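Local structure of protein dsvD (Desulfovibrio vulgaris, 1UCR) at residues 3-8 / 40-45; 21-26 / 55-60; 49-54 / 63-68. The protein is of unknown function but carries a winged-helix motif that possibly binds DNA, and may play an essential role in dissimilatory sulfite reduction. One frame throughout, in Å; residues are numbered along the deposited sequence. Where two conformers were deposited one is given.

The three contacts join helix to helix, strand to strand, and strand 22-23 with the start of helix 24-30 to the hairpin of a small winged-helix fold. Interaction 1 packs helix 3-12 on helix 36-48 with apolar side chains and is partly buried, its lysine reaching toward a bound sulfate. Interaction 3, the most buried, pairs the two long strands of the hairpin by backbone hydrogen bonds and abuts interaction 1 through Leu43, which meets both Leu52 and Tyr63. Interaction 2 lies at the surface, at the far end of the same hairpin, and is held by a cation-pi pair and loose side-chain contacts; Phe22 O lies 2.8 Å from Tyr63 N of interaction 3.

Interaction 1 (3-8 / 40-45); sequences EAKQKV and KKILTA. With SO4 (sulfate ion), chain F.
Helices 3-8 and 40-45 cross at -71° with their axes 10.2 Å apart at closest approach, and Lys5 and Ile42 have the nearest CA pair. Ile42 carries most of the apolar contact. Its CG1 sits between the backbone N and the carbonyl carbon (chi1 72°), which sends CD1 across to helix 3-8, where it lies 3.9 Å from Ala4 CB and a looser 4.2 Å from Val8 CG2. The other branch of Val8, CG1, meets Leu43 CD2 at 3.9 Å, so the valine touches two successive residues. Phe27 of helix 24-30 closes over Val8 and Leu43 in the helical part of the winged-helix domain. Lys5 runs past Ile42 in the opposite direction: its CG passes 4.1 Å from Ile42 CB, and the extended chain carries NZ to 3.5 Å from Ala45 CB. Lys5 NZ donates a 2.7 Å hydrogen bond to O1 of a sulfate, probably from the crystallisation liquor, which Glu2 N also binds. No hydrogen bond joins the helices directly, so the packing of the N-terminal helix 3-12 on helix 36-48 rests on apolar contacts and the methylene chain of Lys5, while its ammonium reaches the sulfate, which probably balances the charge in the crystal.

Interaction 2 (21-26 / 55-60); sequences KFYFND and WSSGST
Lys21 lies over one face of the Trp55 indole and crosses it at about a right angle. CB starts the contact 3.9 Å from Trp55 NE1, at the pyrrole side. With chi1 at 58° and the chain extended beyond CG, CD is laid almost squarely above the five-membered ring, 3.6 Å from its centroid and 6° off the normal, a CH-pi contact. CE carries the chain onward, and NZ ends above the six-membered ring at 4.1 Å from its centroid, a cation-pi pair, with CE3 the nearest Trp55 atom. Lys21 NZ also donates to a water oxygen at 2.6 Å, and that water makes a weak bond to Ser56 O. Farther along, Tyr23 meets the type II' turn, Ser57 to Thr60, that closes the hairpin: Ser57 OG lies at the edge of its ring, while Thr60 CG2 approaches Tyr23 CD2 obliquely at 3.8 Å. Tyr23 is the N-cap residue of helix 24-30, and its backbone N donates to Asp26 OD2 at 2.9 Å. The contact thus sets strand 22-23 and the N-terminus of helix 24-30 against the turn end of the hairpin, probably the wing. With no direct hydrogen bond between the segments, it depends on a charge resting on an aromatic face and on van der Waals packing; the indole probably stabilises the ammonium while water keeps it solvated.

Interaction 3 (49-54 / 63-68); sequences DEVLEY and YGLKGA
Tyr54 turns the edge of its ring toward the face of Tyr63 in an offset edge-to-face pair, planes at 71° and centroids 5.5 Å apart. The closest atoms are Tyr54 CD2 and Tyr63 CE2, at 3.5 Å, the latter near the Tyr54 ring plane. The two side chains run side by side from a non-hydrogen-bonded pair, and Tyr63 OH is hydrogen-bonded to Lys40. Between them and the Leu52-Leu65 pair, Glu53 N bonds to Gly64 O at 2.8 Å and Gly64 N to Glu53 O at 3.1 Å; Lys66 N extends the pairing to Val51 O at 2.9 Å. Leu52 CD2 packs on Leu65 CD2 at 4.0 Å. On the face away from the two tyrosines, the extended chain of Glu53 brings its OE2 to Gly67 N at 2.9 Å, the donor standing above the carboxylate plane; OE1 accepts from Gly69 N. The carboxylate thus grips the start of helix 68-74, which would favour its negative charge. Three waters join Lys66 NZ to Glu50 OE2 (weakly), Leu52 O and Glu53 OE2. At the dimer interface, Gln6 NE2 of the second subunit holds Glu50 OE2. Following helix 36-48, this hairpin is consistent with the wing of a winged-helix fold.

Interaction 1 (3-8 / 40-45)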
ATOM      1  N   GLU B   3      10.335  -0.127 -13.261  1.00 18.64           N
ATOM      2  CA  GLU B   3       9.381  -0.945 -13.991  1.00 17.77           C
ATOM      3  C   GLU B   3       9.097  -2.287 -13.340  1.00 15.45           C
ATOM      4  O   GLU B   3       7.939  -2.707 -13.222  1.00 15.51           O
ATOM      5  CB  GLU B   3       9.905  -1.194 -15.433  1.00 24.43           C
ATOM      6  CG  GLU B   3       8.838  -1.870 -16.282  1.00 34.23           C
ATOM      7  CD  GLU B   3       9.081  -1.756 -17.771  1.00 41.61           C
ATOM      8  OE1 GLU B   3       8.482  -2.604 -18.478  1.00 51.94           O
ATOM      9  OE2 GLU B   3       9.819  -0.879 -18.261  1.00 56.22           O
ATOM     10  N   ALA B   4      10.131  -3.009 -12.894  1.00 16.12           N
ATOM     11  CA  ALA B   4       9.891  -4.314 -12.319  1.00 16.74           C
ATOM     12  C   ALA B   4       9.053  -4.236 -11.050  1.00 15.00           C
ATOM     13  O   ALA B   4       8.173  -5.073 -10.805  1.00 15.57           O
ATOM     14  CB  ALA B   4      11.195  -5.064 -12.009  1.00 18.68           C
ATOM     15  N   LYS B   5       9.333  -3.207 -10.226  1.00 14.08           N
ATOM     16  CA  LYS B   5       8.509  -2.990  -9.039  1.00 12.08           C
ATOM     17  C   LYS B   5       7.103  -2.548  -9.388  1.00 11.86           C
ATOM     18  O   LYS B   5       6.140  -3.012  -8.777  1.00 11.76           O
ATOM     19  CB  LYS B   5       9.229  -1.969  -8.155  1.00 12.79           C
ATOM     20  CG  LYS B   5      10.464  -2.582  -7.485  1.00 13.71           C
ATOM     21  CD  LYS B   5      11.126  -1.503  -6.641  1.00 14.42           C
ATOM     22  CE  LYS B   5      12.363  -2.113  -6.016  1.00 16.74           C
ATOM     23  NZ  LYS B   5      13.137  -1.114  -5.260  1.00 18.22           N
ATOM     24  N   GLN B   6       6.958  -1.667 -10.382  1.00 12.86           N
ATOM     25  CA  GLN B   6       5.663  -1.222 -10.797  1.00 13.28           C
ATOM     26  C   GLN B   6       4.804  -2.391 -11.291  1.00 12.45           C
ATOM     27  O   GLN B   6       3.589  -2.442 -11.046  1.00 13.09           O
ATOM     28  CB  GLN B   6       5.775  -0.151 -11.913  1.00 13.50           C
ATOM     29  CG  GLN B   6       4.390   0.433 -12.257  1.00 14.80           C
ATOM     30  CD  GLN B   6       3.940   1.233 -11.039  1.00 13.42           C
ATOM     31  OE1 GLN B   6       4.588   2.189 -10.634  1.00 14.94           O
ATOM     32  NE2 GLN B   6       2.823   0.885 -10.425  1.00 14.03           N
ATOM     33  N   LYS B   7       5.423  -3.372 -11.947  1.00 12.90           N
ATOM     34  CA  LYS B   7       4.666  -4.555 -12.412  1.00 12.48           C
ATOM     35  C   LYS B   7       4.139  -5.376 -11.252  1.00 11.01           C
ATOM     36  O   LYS B   7       3.024  -5.921 -11.312  1.00 11.85           O
ATOM     37  CB  LYS B   7       5.579  -5.404 -13.317  1.00 13.86           C
ATOM     38  CG  LYS B   7       5.808  -4.749 -14.707  1.00 20.43           C
ATOM     39  CD  LYS B   7       6.645  -5.647 -15.636  1.00 24.90           C
ATOM     40  CE  LYS B   7       6.821  -4.936 -16.977  1.00 32.60           C
ATOM     41  NZ  LYS B   7       7.586  -5.722 -17.957  1.00 48.76           N
ATOM     42  N   VAL B   8       4.917  -5.497 -10.160  1.00 10.78           N
ATOM     43  CA  VAL B   8       4.386  -6.158  -8.939  1.00 10.89           C
ATOM     44  C   VAL B   8       3.171  -5.399  -8.421  1.00 10.43           C
ATOM     45  O   VAL B   8       2.127  -6.008  -8.121  1.00 10.46           O
ATOM     46  CB  VAL B   8       5.492  -6.222  -7.894  1.00 10.94           C
ATOM     47  CG1 VAL B   8       4.987  -6.654  -6.523  1.00 12.49           C
ATOM     48  CG2 VAL B   8       6.614  -7.151  -8.369  1.00 13.37           C
ATOM     49  N   LYS B  40      13.188 -11.885  -5.264  1.00  8.74           N
ATOM     50  CA  LYS B  40      13.234 -11.735  -3.809  1.00  8.91           C
ATOM     51  C   LYS B  40      13.748 -10.363  -3.431  1.00  8.78           C
ATOM     52  O   LYS B  40      13.196  -9.721  -2.543  1.00  9.32           O
ATOM     53  CB  LYS B  40      14.114 -12.840  -3.196  1.00  8.65           C
ATOM     54  CG  LYS B  40      14.229 -12.715  -1.665  1.00  8.93           C
ATOM     55  CD  LYS B  40      12.971 -12.915  -0.824  1.00  9.41           C
ATOM     56  CE  LYS B  40      12.451 -14.373  -0.896  1.00  9.93           C
ATOM     57  NZ  LYS B  40      11.288 -14.520   0.107  1.00  8.66           N
ATOM     58  N   LYS B  41      14.787  -9.857  -4.107  1.00  9.56           N
ATOM     59  CA  LYS B  41      15.304  -8.525  -3.771  1.00 10.97           C
ATOM     60  C   LYS B  41      14.292  -7.437  -4.025  1.00 10.66           C
ATOM     61  O   LYS B  41      14.144  -6.521  -3.211  1.00 12.74           O
ATOM     62  CB  LYS B  41      16.602  -8.280  -4.564  1.00 11.38           C
ATOM     63  CG  LYS B  41      17.830  -9.068  -4.080  1.00 13.87           C
ATOM     64  CD  LYS B  41      18.391  -8.569  -2.766  0.50 22.52           C
ATOM     65  CE  LYS B  41      19.631  -9.302  -2.278  0.50 24.21           C
ATOM     66  NZ  LYS B  41      20.792  -9.360  -3.222  0.50 26.49           N
ATOM     67  N   ILE B  42      13.592  -7.490  -5.166  1.00 10.78           N
ATOM     68  CA  ILE B  42      12.658  -6.383  -5.380  1.00 11.85           C
ATOM     69  C   ILE B  42      11.470  -6.429  -4.463  1.00 10.33           C
ATOM     70  O   ILE B  42      11.018  -5.360  -4.009  1.00 11.12           O
ATOM     71  CB  ILE B  42      12.248  -6.200  -6.826  1.00 14.65           C
ATOM     72  CG1 ILE B  42      11.342  -7.272  -7.301  1.00 17.99           C
ATOM     73  CG2 ILE B  42      13.434  -5.977  -7.769  1.00 22.32           C
ATOM     74  CD1 ILE B  42      10.771  -6.980  -8.685  1.00 19.41           C
ATOM     75  N   LEU B  43      10.971  -7.627  -4.141  1.00  9.21           N
ATOM     76  CA  LEU B  43       9.880  -7.715  -3.177  1.00  8.90           C
ATOM     77  C   LEU B  43      10.328  -7.202  -1.808  1.00  8.90           C
ATOM     78  O   LEU B  43       9.564  -6.501  -1.109  1.00  9.65           O
ATOM     79  CB  LEU B  43       9.407  -9.187  -3.068  1.00  8.79           C
ATOM     80  CG  LEU B  43       8.668  -9.695  -4.301  1.00  8.33           C
ATOM     81  CD1 LEU B  43       8.443 -11.194  -4.152  1.00  9.56           C
ATOM     82  CD2 LEU B  43       7.317  -9.002  -4.494  1.00 11.27           C
ATOM     83  N   THR B  44      11.554  -7.547  -1.403  1.00  9.61           N
ATOM     84  CA  THR B  44      12.033  -7.123  -0.099  1.00  9.89           C
ATOM     85  C   THR B  44      12.175  -5.625  -0.055  1.00 10.64           C
ATOM     86  O   THR B  44      11.829  -5.018   0.973  1.00 11.70           O
ATOM     87  CB  THR B  44      13.411  -7.801   0.166  1.00 10.88           C
ATOM     88  OG1 THR B  44      13.244  -9.220   0.123  1.00 10.19           O
ATOM     89  CG2 THR B  44      13.891  -7.425   1.533  1.00 13.60           C
ATOM     90  N   ALA B  45      12.667  -4.998  -1.132  1.00 11.28           N
ATOM     91  CA  ALA B  45      12.767  -3.544  -1.147  1.00 12.31           C
ATOM     92  C   ALA B  45      11.405  -2.900  -1.051  1.00 11.53           C
ATOM     93  O   ALA B  45      11.239  -1.914  -0.342  1.00 13.49           O
ATOM     94  CB  ALA B  45      13.432  -3.129  -2.456  1.00 14.03           C
TER
HETATM   95  S   SO4 F 203      12.744   2.191  -7.259  1.00 39.06           S
HETATM   96  O1  SO4 F 203      13.549   0.985  -6.914  1.00 48.06           O
HETATM   97  O2  SO4 F 203      13.526   3.013  -8.164  1.00 45.64           O
HETATM   98  O3  SO4 F 203      12.537   3.034  -6.048  1.00 59.79           O
HETATM   99  O4  SO4 F 203      11.418   1.741  -7.690  1.00 37.04           O

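Interaction 2 (21-26 / 55-60)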
ATOM      1  N   LYS B  21      -2.939 -11.458  -0.442  1.00 12.50           N
ATOM      2  CA  LYS B  21      -1.487 -11.824  -0.436  1.00 12.66           C
ATOM      3  C   LYS B  21      -1.268 -12.996  -1.364  1.00 11.32           C
ATOM      4  O   LYS B  21      -2.153 -13.799  -1.636  1.00 12.10           O
ATOM      5  CB  LYS B  21      -0.973 -12.084   0.974  1.00 12.61           C
ATOM      6  CG  LYS B  21      -1.739 -13.180   1.692  1.00 13.61           C
ATOM      7  CD  LYS B  21      -1.260 -13.353   3.174  1.00 16.38           C
ATOM      8  CE  LYS B  21      -2.014 -14.489   3.820  1.00 21.55           C
ATOM      9  NZ  LYS B  21      -1.677 -14.681   5.256  1.00 32.84           N
ATOM     10  N   PHE B  22      -0.036 -13.102  -1.871  1.00  9.40           N
ATOM     11  CA  PHE B  22       0.389 -14.103  -2.822  1.00  8.81           C
ATOM     12  C   PHE B  22       1.732 -14.683  -2.361  1.00  8.08           C
ATOM     13  O   PHE B  22       2.516 -14.009  -1.712  1.00  8.76           O
ATOM     14  CB  PHE B  22       0.519 -13.497  -4.216  1.00  8.41           C
ATOM     15  CG  PHE B  22      -0.805 -13.207  -4.862  1.00  8.33           C
ATOM     16  CD1 PHE B  22      -1.443 -11.984  -4.636  1.00  9.17           C
ATOM     17  CD2 PHE B  22      -1.410 -14.135  -5.724  1.00  9.45           C
ATOM     18  CE1 PHE B  22      -2.659 -11.683  -5.244  1.00  9.56           C
ATOM     19  CE2 PHE B  22      -2.631 -13.824  -6.329  1.00 10.00           C
ATOM     20  CZ  PHE B  22      -3.206 -12.598  -6.118  1.00 10.35           C
ATOM     21  N   TYR B  23       1.992 -15.938  -2.709  1.00  7.86           N
ATOM     22  CA  TYR B  23       3.270 -16.569  -2.405  1.00  8.04           C
ATOM     23  C   TYR B  23       4.425 -15.931  -3.139  1.00  7.75           C
ATOM     24  O   TYR B  23       4.260 -15.435  -4.240  1.00  7.60           O
ATOM     25  CB  TYR B  23       3.231 -18.064  -2.835  1.00  8.83           C
ATOM     26  CG  TYR B  23       2.245 -18.837  -1.983  1.00  8.85           C
ATOM     27  CD1 TYR B  23       1.075 -19.354  -2.550  1.00  9.71           C
ATOM     28  CD2 TYR B  23       2.468 -19.082  -0.640  1.00  9.48           C
ATOM     29  CE1 TYR B  23       0.183 -20.088  -1.760  1.00 12.05           C
ATOM     30  CE2 TYR B  23       1.610 -19.760   0.156  1.00 12.94           C
ATOM     31  CZ  TYR B  23       0.447 -20.274  -0.436  1.00 14.14           C
ATOM     32  OH  TYR B  23      -0.435 -20.945   0.399  1.00 18.76           O
ATOM     33  N   PHE B  24       5.618 -16.053  -2.558  1.00  7.78           N
ATOM     34  CA  PHE B  24       6.820 -15.693  -3.312  1.00  7.43           C
ATOM     35  C   PHE B  24       6.801 -16.272  -4.705  1.00  7.53           C
ATOM     36  O   PHE B  24       7.044 -15.592  -5.697  1.00  8.29           O
ATOM     37  CB  PHE B  24       8.032 -16.216  -2.515  1.00  7.71           C
ATOM     38  CG  PHE B  24       9.318 -15.973  -3.303  1.00  7.75           C
ATOM     39  CD1 PHE B  24       9.770 -14.675  -3.585  1.00  8.34           C
ATOM     40  CD2 PHE B  24      10.054 -17.013  -3.817  1.00  8.84           C
ATOM     41  CE1 PHE B  24      10.909 -14.456  -4.340  1.00  8.91           C
ATOM     42  CE2 PHE B  24      11.242 -16.826  -4.545  1.00  8.99           C
ATOM     43  CZ  PHE B  24      11.673 -15.527  -4.813  1.00  9.43           C
ATOM     44  N   ASN B  25       6.447 -17.555  -4.857  1.00  7.94           N
ATOM     45  CA  ASN B  25       6.491 -18.214  -6.137  1.00  7.81           C
ATOM     46  C   ASN B  25       5.366 -17.778  -7.063  1.00  7.61           C
ATOM     47  O   ASN B  25       5.472 -17.970  -8.261  1.00  8.80           O
ATOM     48  CB  ASN B  25       6.466 -19.737  -5.983  1.00  8.23           C
ATOM     49  CG  ASN B  25       7.746 -20.336  -5.498  1.00  9.52           C
ATOM     50  OD1 ASN B  25       8.761 -19.673  -5.358  1.00 13.46           O
ATOM     51  ND2 ASN B  25       7.687 -21.627  -5.239  1.00 11.78           N
ATOM     52  N   ASP B  26       4.297 -17.132  -6.535  1.00  7.79           N
ATOM     53  CA  ASP B  26       3.360 -16.493  -7.453  1.00  8.08           C
ATOM     54  C   ASP B  26       4.046 -15.369  -8.247  1.00  7.88           C
ATOM     55  O   ASP B  26       3.753 -15.174  -9.410  1.00  8.27           O
ATOM     56  CB  ASP B  26       2.160 -15.912  -6.700  1.00  8.30           C
ATOM     57  CG  ASP B  26       1.128 -16.958  -6.262  1.00  7.97           C
ATOM     58  OD1 ASP B  26       0.747 -17.789  -7.113  1.00  9.35           O
ATOM     59  OD2 ASP B  26       0.707 -16.872  -5.103  1.00  8.72           O
ATOM     60  N   TRP B  55       4.665 -11.773   4.993  1.00 10.38           N
ATOM     61  CA  TRP B  55       4.146 -12.823   5.852  1.00 10.64           C
ATOM     62  C   TRP B  55       5.042 -14.026   5.723  1.00  9.48           C
ATOM     63  O   TRP B  55       5.519 -14.363   4.618  1.00 10.85           O
ATOM     64  CB  TRP B  55       2.758 -13.296   5.392  1.00 13.69           C
ATOM     65  CG  TRP B  55       1.821 -12.154   5.071  1.00 16.14           C
ATOM     66  CD1 TRP B  55       1.663 -11.303   3.990  1.00 14.02           C
ATOM     67  CD2 TRP B  55       0.833 -11.719   5.954  1.00 23.07           C
ATOM     68  NE1 TRP B  55       0.677 -10.420   4.141  1.00 17.41           N
ATOM     69  CE2 TRP B  55       0.104 -10.644   5.405  1.00 24.55           C
ATOM     70  CE3 TRP B  55       0.467 -12.167   7.224  1.00 32.39           C
ATOM     71  CZ2 TRP B  55      -0.948  -9.951   5.973  1.00 33.58           C
ATOM     72  CZ3 TRP B  55      -0.588 -11.485   7.817  1.00 39.60           C
ATOM     73  CH2 TRP B  55      -1.288 -10.416   7.240  1.00 42.35           C
ATOM     74  N   SER B  56       5.220 -14.784   6.790  1.00 11.14           N
ATOM     75  CA  SER B  56       5.661 -16.131   6.673  1.00 12.81           C
ATOM     76  C   SER B  56       4.472 -17.023   6.417  1.00 14.41           C
ATOM     77  O   SER B  56       3.410 -16.822   7.012  1.00 20.16           O
ATOM     78  CB  SER B  56       6.328 -16.614   7.970  1.00 22.34           C
ATOM     79  OG  SER B  56       7.403 -15.739   8.314  0.50 19.17           O
ATOM     80  N   SER B  57       4.610 -18.054   5.614  1.00 11.23           N
ATOM     81  CA  SER B  57       3.492 -18.977   5.389  1.00 12.33           C
ATOM     82  C   SER B  57       4.092 -20.353   5.184  1.00 10.87           C
ATOM     83  O   SER B  57       4.735 -20.599   4.153  1.00 11.10           O
ATOM     84  CB  SER B  57       2.678 -18.564   4.173  1.00 14.88           C
ATOM     85  OG  SER B  57       1.689 -19.566   3.989  1.00 21.11           O
ATOM     86  N   GLY B  58       3.891 -21.212   6.189  1.00 12.28           N
ATOM     87  CA  GLY B  58       4.440 -22.545   6.055  1.00 12.83           C
ATOM     88  C   GLY B  58       5.943 -22.469   5.830  1.00 11.00           C
ATOM     89  O   GLY B  58       6.673 -21.811   6.581  1.00 10.83           O
ATOM     90  N   SER B  59       6.421 -23.144   4.796  1.00 12.34           N
ATOM     91  CA  SER B  59       7.825 -23.151   4.471  1.00 12.17           C
ATOM     92  C   SER B  59       8.247 -22.013   3.552  1.00 10.55           C
ATOM     93  O   SER B  59       9.405 -21.981   3.193  1.00 12.81           O
ATOM     94  CB  SER B  59       8.219 -24.473   3.781  1.00 16.09           C
ATOM     95  OG  SER B  59       7.390 -24.612   2.663  1.00 18.51           O
ATOM     96  N   THR B  60       7.356 -21.092   3.242  1.00  9.21           N
ATOM     97  CA  THR B  60       7.668 -20.002   2.306  1.00  8.69           C
ATOM     98  C   THR B  60       7.179 -18.705   2.869  1.00  7.64           C
ATOM     99  O   THR B  60       7.086 -18.506   4.091  1.00  8.68           O
ATOM    100  CB  THR B  60       7.128 -20.392   0.910  1.00  8.90           C
ATOM    101  OG1 THR B  60       7.528 -19.407  -0.037  1.00  8.28           O
ATOM    102  CG2 THR B  60       5.616 -20.483   0.869  1.00 10.11           C
TER
HETATM  103  O   HOH W   1       0.513 -16.134   5.484  1.00 28.95           O

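Interaction 3 (49-54 / 63-68)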
ATOM      1  N   ASP B  49      10.106  -0.395   1.922  1.00 12.81           N
ATOM      2  CA  ASP B  49       9.472   0.888   1.631  1.00 14.59           C
ATOM      3  C   ASP B  49       8.014   0.976   2.046  1.00 11.77           C
ATOM      4  O   ASP B  49       7.407   2.048   1.904  1.00 12.58           O
ATOM      5  CB  ASP B  49       9.615   1.154   0.141  1.00 17.21           C
ATOM      6  CG  ASP B  49      11.074   1.471  -0.148  1.00 18.31           C
ATOM      7  OD1 ASP B  49      11.525   1.410  -1.267  1.00 23.93           O
ATOM      8  OD2 ASP B  49      11.864   1.899   0.753  1.00 28.76           O
ATOM      9  N   GLU B  50       7.452  -0.114   2.536  1.00 11.89           N
ATOM     10  CA  GLU B  50       6.106  -0.227   3.058  1.00 11.72           C
ATOM     11  C   GLU B  50       5.074  -0.102   1.947  1.00 11.04           C
ATOM     12  O   GLU B  50       3.895   0.160   2.227  1.00 12.19           O
ATOM     13  CB  GLU B  50       5.812   0.751   4.199  1.00 12.57           C
ATOM     14  CG  GLU B  50       6.769   0.489   5.365  1.00 14.46           C
ATOM     15  CD  GLU B  50       6.495   1.326   6.541  1.00 15.64           C
ATOM     16  OE1 GLU B  50       7.419   2.001   7.055  1.00 16.53           O
ATOM     17  OE2 GLU B  50       5.334   1.330   7.008  1.00 18.59           O
ATOM     18  N   VAL B  51       5.464  -0.364   0.706  1.00 10.98           N
ATOM     19  CA  VAL B  51       4.501  -0.574  -0.368  1.00 11.23           C
ATOM     20  C   VAL B  51       3.849  -1.939  -0.209  1.00 10.94           C
ATOM     21  O   VAL B  51       2.676  -2.111  -0.472  1.00 12.29           O
ATOM     22  CB  VAL B  51       5.194  -0.460  -1.735  1.00 11.56           C
ATOM     23  CG1 VAL B  51       4.242  -0.774  -2.881  1.00 13.40           C
ATOM     24  CG2 VAL B  51       5.765   0.936  -1.881  1.00 14.14           C
ATOM     25  N   LEU B  52       4.654  -2.928   0.216  1.00 10.79           N
ATOM     26  CA  LEU B  52       4.149  -4.256   0.496  1.00 11.37           C
ATOM     27  C   LEU B  52       4.253  -4.572   1.973  1.00 11.22           C
ATOM     28  O   LEU B  52       5.031  -3.947   2.713  1.00 11.97           O
ATOM     29  CB  LEU B  52       4.962  -5.364  -0.237  1.00 10.76           C
ATOM     30  CG  LEU B  52       4.962  -5.242  -1.755  1.00 12.27           C
ATOM     31  CD1 LEU B  52       5.808  -6.353  -2.369  1.00 12.60           C
ATOM     32  CD2 LEU B  52       3.571  -5.251  -2.338  1.00 15.02           C
ATOM     33  N   GLU B  53       3.473  -5.562   2.391  1.00 10.98           N
ATOM     34  CA  GLU B  53       3.606  -6.228   3.693  1.00 11.81           C
ATOM     35  C   GLU B  53       3.970  -7.683   3.447  1.00 10.96           C
ATOM     36  O   GLU B  53       3.648  -8.269   2.403  1.00 10.66           O
ATOM     37  CB  GLU B  53       2.357  -6.018   4.501  1.00 14.08           C
ATOM     38  CG  GLU B  53       1.100  -6.522   3.879  1.00 13.68           C
ATOM     39  CD  GLU B  53      -0.155  -6.038   4.525  1.00 13.59           C
ATOM     40  OE1 GLU B  53      -1.203  -6.710   4.261  1.00 16.43           O
ATOM     41  OE2 GLU B  53      -0.186  -5.015   5.242  1.00 16.19           O
ATOM     42  N   TYR B  54       4.661  -8.228   4.452  1.00 11.56           N
ATOM     43  CA  TYR B  54       5.292  -9.545   4.367  1.00 10.35           C
ATOM     44  C   TYR B  54       4.730 -10.523   5.362  1.00 10.44           C
ATOM     45  O   TYR B  54       4.411 -10.131   6.508  1.00 11.52           O
ATOM     46  CB  TYR B  54       6.737  -9.365   4.708  1.00 11.26           C
ATOM     47  CG  TYR B  54       7.665 -10.526   4.812  1.00  9.90           C
ATOM     48  CD1 TYR B  54       7.993 -11.089   6.039  1.00 10.40           C
ATOM     49  CD2 TYR B  54       8.249 -11.065   3.654  1.00 11.59           C
ATOM     50  CE1 TYR B  54       8.876 -12.176   6.134  1.00 10.54           C
ATOM     51  CE2 TYR B  54       9.157 -12.107   3.771  1.00 10.63           C
ATOM     52  CZ  TYR B  54       9.459 -12.647   4.972  1.00  9.43           C
ATOM     53  OH  TYR B  54      10.364 -13.691   5.078  1.00 10.37           O
ATOM     54  N   TYR B  63       3.326 -12.041   0.183  1.00  8.53           N
ATOM     55  CA  TYR B  63       3.434 -10.608   0.048  1.00  9.12           C
ATOM     56  C   TYR B  63       2.100 -10.076  -0.412  1.00  8.80           C
ATOM     57  O   TYR B  63       1.448 -10.713  -1.257  1.00 10.50           O
ATOM     58  CB  TYR B  63       4.488 -10.180  -0.977  1.00  9.02           C
ATOM     59  CG  TYR B  63       5.894 -10.688  -0.676  1.00  8.83           C
ATOM     60  CD1 TYR B  63       6.254 -12.019  -0.964  1.00  8.76           C
ATOM     61  CD2 TYR B  63       6.843  -9.840  -0.071  1.00  8.77           C
ATOM     62  CE1 TYR B  63       7.527 -12.466  -0.670  1.00  8.99           C
ATOM     63  CE2 TYR B  63       8.135 -10.314   0.207  1.00  8.89           C
ATOM     64  CZ  TYR B  63       8.445 -11.630  -0.104  1.00  8.69           C
ATOM     65  OH  TYR B  63       9.708 -12.139   0.161  1.00  9.55           O
ATOM     66  N   GLY B  64       1.724  -8.899   0.033  1.00  9.50           N
ATOM     67  CA  GLY B  64       0.575  -8.165  -0.489  1.00 10.17           C
ATOM     68  C   GLY B  64       0.771  -6.679  -0.285  1.00  9.73           C
ATOM     69  O   GLY B  64       1.732  -6.246   0.342  1.00 11.03           O
ATOM     70  N   LEU B  65      -0.136  -5.881  -0.886  1.00 10.50           N
ATOM     71  CA  LEU B  65      -0.007  -4.444  -0.691  1.00 10.57           C
ATOM     72  C   LEU B  65      -0.251  -4.023   0.758  1.00 11.48           C
ATOM     73  O   LEU B  65      -1.071  -4.609   1.461  1.00 14.13           O
ATOM     74  CB  LEU B  65      -1.069  -3.740  -1.603  1.00 13.72           C
ATOM     75  CG  LEU B  65      -0.676  -3.797  -3.076  1.00 13.16           C
ATOM     76  CD1 LEU B  65      -1.882  -3.444  -3.953  1.00 19.23           C
ATOM     77  CD2 LEU B  65       0.521  -2.896  -3.455  1.00 17.30           C
ATOM     78  N   LYS B  66       0.493  -3.012   1.242  1.00 12.73           N
ATOM     79  CA  LYS B  66       0.365  -2.558   2.628  1.00 15.01           C
ATOM     80  C   LYS B  66      -1.069  -2.253   2.951  1.00 14.89           C
ATOM     81  O   LYS B  66      -1.720  -1.500   2.204  1.00 18.13           O
ATOM     82  CB  LYS B  66       1.204  -1.287   2.773  1.00 16.18           C
ATOM     83  CG  LYS B  66       1.357  -0.821   4.199  1.00 16.18           C
ATOM     84  CD  LYS B  66       2.278  -1.781   4.971  1.00 19.60           C
ATOM     85  CE  LYS B  66       2.682  -1.192   6.332  1.00 20.00           C
ATOM     86  NZ  LYS B  66       3.387  -2.303   7.085  1.00 19.16           N
ATOM     87  N   GLY B  67      -1.534  -2.786   4.050  1.00 14.15           N
ATOM     88  CA  GLY B  67      -2.917  -2.569   4.484  1.00 15.97           C
ATOM     89  C   GLY B  67      -3.854  -3.669   4.060  1.00 16.68           C
ATOM     90  O   GLY B  67      -4.961  -3.787   4.630  1.00 20.45           O
ATOM     91  N   ALA B  68      -3.509  -4.519   3.092  1.00 15.51           N
ATOM     92  CA  ALA B  68      -4.442  -5.531   2.605  1.00 15.84           C
ATOM     93  C   ALA B  68      -4.830  -6.519   3.673  1.00 15.75           C
ATOM     94  O   ALA B  68      -6.031  -6.936   3.678  1.00 18.65           O
ATOM     95  CB  ALA B  68      -3.824  -6.274   1.414  1.00 15.17           C
TER
HETATM   96  O   HOH W   2       4.181  -1.043   9.300  1.00 31.06           O
HETATM   97  O   HOH W   3       5.500  -3.419   5.365  1.00 18.05           O
HETATM   98  O   HOH W   4       1.278  -4.178   7.405  1.00 19.71           O